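Local atomic coordinates of HicB3 antitoxin (Yersinia pestis, PDB entry 4P78), a protein that serves as the antitoxin of the HicA3-HicB3 toxin-antitoxin system, binding the HicA3 toxin and probably neutralising it. Residues V44-E47 and A48-N51. Sequence-based numbering, arbitrary orientation.
Sequences VHIE and ALMN
His-45 and Leu-49 meet one turn apart near the C-terminal end of alpha-helix 31-52, the long helix that accompanies the four-stranded antiparallel sheet of this HicB-like antitoxin. Four consecutive i to i+4 backbone bonds establish the helical geometry; the straightest runs from Leu-49 N to His-45 O, 3.0 Å with an N-H...O angle of 164°, whereas that from Asn-51 N to Glu-47 O is more bent, at 147°. The closest side-chain approach is on the buried side. There CD1 of Leu-49 reaches CD2 of the His-45 imidazole at 3.6 Å and its NE2 at 3.8 Å, approaching the ring obliquely. The histidine owes this position to a chi1 of -176°, which turns CG anti to the backbone N and beside the carbonyl carbon, so that the ring stands out from the helix with its CD2-NE2 side against Leu-49, while its ND1 is hydrogen-bonded to Thr-41 of the HicA3 toxin chain. Ile-39 of that chain packs against both His-45 and Leu-49, and Ala-48 lies against its Arg-18, so this part of the helix belongs to the toxin-antitoxin interface. Ile-46 joins the apolar patch from the next position, its CD1 4.1 Å from Leu-49 CD1, and also touches Pro-57 in the loop after the helix. Toward the exposed side the contacts thin out. Glu-47 extends its chain beyond CG and pairs through OE1 with Arg-21 of the toxin chain in a salt bridge. Between Ile-46 and Met-50 the thioether makes a loose apolar contact, SD lying 4.3 Å from Ile-46 CG2. Nearer the backbone the methionine fits more closely: its CG rests 3.4 Å from the carbonyl oxygen O of Ile-46, the same atom that accepts the Met-50 N-H.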
ATOM      1  N   VAL A  44      11.441  16.791   7.889  1.00 29.35           N
ATOM      2  CA  VAL A  44      12.787  17.267   7.589  1.00 27.74           C
ATOM      3  C   VAL A  44      12.922  17.647   6.108  1.00 23.43           C
ATOM      4  O   VAL A  44      13.558  18.644   5.762  1.00 24.53           O
ATOM      5  CB  VAL A  44      13.826  16.186   7.991  1.00 30.52           C
ATOM      6  CG1 VAL A  44      15.187  16.513   7.476  1.00 29.50           C
ATOM      7  CG2 VAL A  44      13.869  16.064   9.500  1.00 34.03           C
ATOM      8  N   HIS A  45      12.271  16.875   5.246  1.00 23.65           N
ATOM      9  CA  HIS A  45      12.402  17.036   3.805  1.00 23.94           C
ATOM     10  C   HIS A  45      11.627  18.250   3.276  1.00 24.43           C
ATOM     11  O   HIS A  45      12.131  19.006   2.448  1.00 23.95           O
ATOM     12  CB  HIS A  45      11.940  15.749   3.103  1.00 24.13           C
ATOM     13  CG  HIS A  45      12.120  15.767   1.616  1.00 23.01           C
ATOM     14  ND1 HIS A  45      13.250  15.279   0.996  1.00 22.18           N
ATOM     15  CD2 HIS A  45      11.313  16.218   0.624  1.00 24.69           C
ATOM     16  CE1 HIS A  45      13.128  15.416  -0.314  1.00 22.61           C
ATOM     17  NE2 HIS A  45      11.964  15.991  -0.565  1.00 23.42           N
ATOM     18  N   ILE A  46      10.401  18.430   3.758  1.00 25.29           N
ATOM     19  CA  ILE A  46       9.579  19.564   3.353  1.00 27.06           C
ATOM     20  C   ILE A  46      10.240  20.885   3.756  1.00 26.12           C
ATOM     21  O   ILE A  46      10.277  21.840   2.986  1.00 24.16           O
ATOM     22  CB  ILE A  46       8.150  19.484   3.975  1.00 26.06           C
ATOM     23  CG1 ILE A  46       7.396  18.282   3.410  1.00 29.57           C
ATOM     24  CG2 ILE A  46       7.383  20.742   3.698  1.00 26.79           C
ATOM     25  CD1 ILE A  46       7.385  18.219   1.907  1.00 28.55           C
ATOM     26  N   GLU A  47      10.780  20.931   4.965  1.00 27.70           N
ATOM     27  CA  GLU A  47      11.426  22.147   5.443  1.00 28.95           C
ATOM     28  C   GLU A  47      12.677  22.476   4.625  1.00 28.27           C
ATOM     29  O   GLU A  47      12.973  23.655   4.376  1.00 28.28           O
ATOM     30  CB  GLU A  47      11.731  22.013   6.939  1.00 32.25           C
ATOM     31  CG  GLU A  47      10.433  22.215   7.744  1.00 47.13           C
ATOM     32  CD  GLU A  47      10.547  21.938   9.228  1.00 56.20           C
ATOM     33  OE1 GLU A  47      11.579  21.383   9.664  1.00 56.56           O
ATOM     34  OE2 GLU A  47       9.585  22.275   9.958  1.00 62.45           O
ATOM     35  N   ALA A  48      13.388  21.445   4.177  1.00 24.03           N
ATOM     36  CA  ALA A  48      14.532  21.657   3.303  1.00 23.52           C
ATOM     37  C   ALA A  48      14.094  22.216   1.942  1.00 24.83           C
ATOM     38  O   ALA A  48      14.729  23.135   1.423  1.00 25.98           O
ATOM     39  CB  ALA A  48      15.319  20.364   3.122  1.00 20.46           C
ATOM     40  N   LEU A  49      13.028  21.664   1.358  1.00 21.91           N
ATOM     41  CA  LEU A  49      12.485  22.192   0.093  1.00 25.45           C
ATOM     42  C   LEU A  49      12.103  23.670   0.191  1.00 27.89           C
ATOM     43  O   LEU A  49      12.370  24.458  -0.719  1.00 27.03           O
ATOM     44  CB  LEU A  49      11.262  21.392  -0.349  1.00 25.55           C
ATOM     45  CG  LEU A  49      11.468  19.915  -0.705  1.00 23.33           C
ATOM     46  CD1 LEU A  49      10.121  19.264  -0.972  1.00 22.17           C
ATOM     47  CD2 LEU A  49      12.381  19.769  -1.917  1.00 21.49           C
ATOM     48  N   MET A  50      11.468  24.033   1.300  1.00 26.18           N
ATOM     49  CA  MET A  50      11.019  25.403   1.506  1.00 27.64           C
ATOM     50  C   MET A  50      12.176  26.351   1.739  1.00 30.06           C
ATOM     51  O   MET A  50      12.120  27.501   1.320  1.00 29.59           O
ATOM     52  CB  MET A  50      10.063  25.483   2.688  1.00 29.84           C
ATOM     53  CG  MET A  50       8.722  24.821   2.440  1.00 38.48           C
ATOM     54  SD  MET A  50       7.670  25.027   3.882  1.00 51.01           S
ATOM     55  CE  MET A  50       7.658  26.814   4.035  1.00 38.38           C
ATOM     56  N   ASN A  51      13.216  25.867   2.417  1.00 26.95           N
ATOM     57  CA  ASN A  51      14.399  26.675   2.683  1.00 28.37           C
ATOM     58  C   ASN A  51      15.198  26.916   1.409  1.00 31.55           C
ATOM     59  O   ASN A  51      15.807  27.974   1.240  1.00 31.39           O
ATOM     60  CB  ASN A  51      15.285  26.009   3.744  1.00 32.52           C
ATOM     61  CG  ASN A  51      16.568  26.794   4.017  1.00 45.92           C
ATOM     62  OD1 ASN A  51      17.554  26.687   3.275  1.00 41.56           O
ATOM     63  ND2 ASN A  51      16.560  27.585   5.089  1.00 44.49           N
TER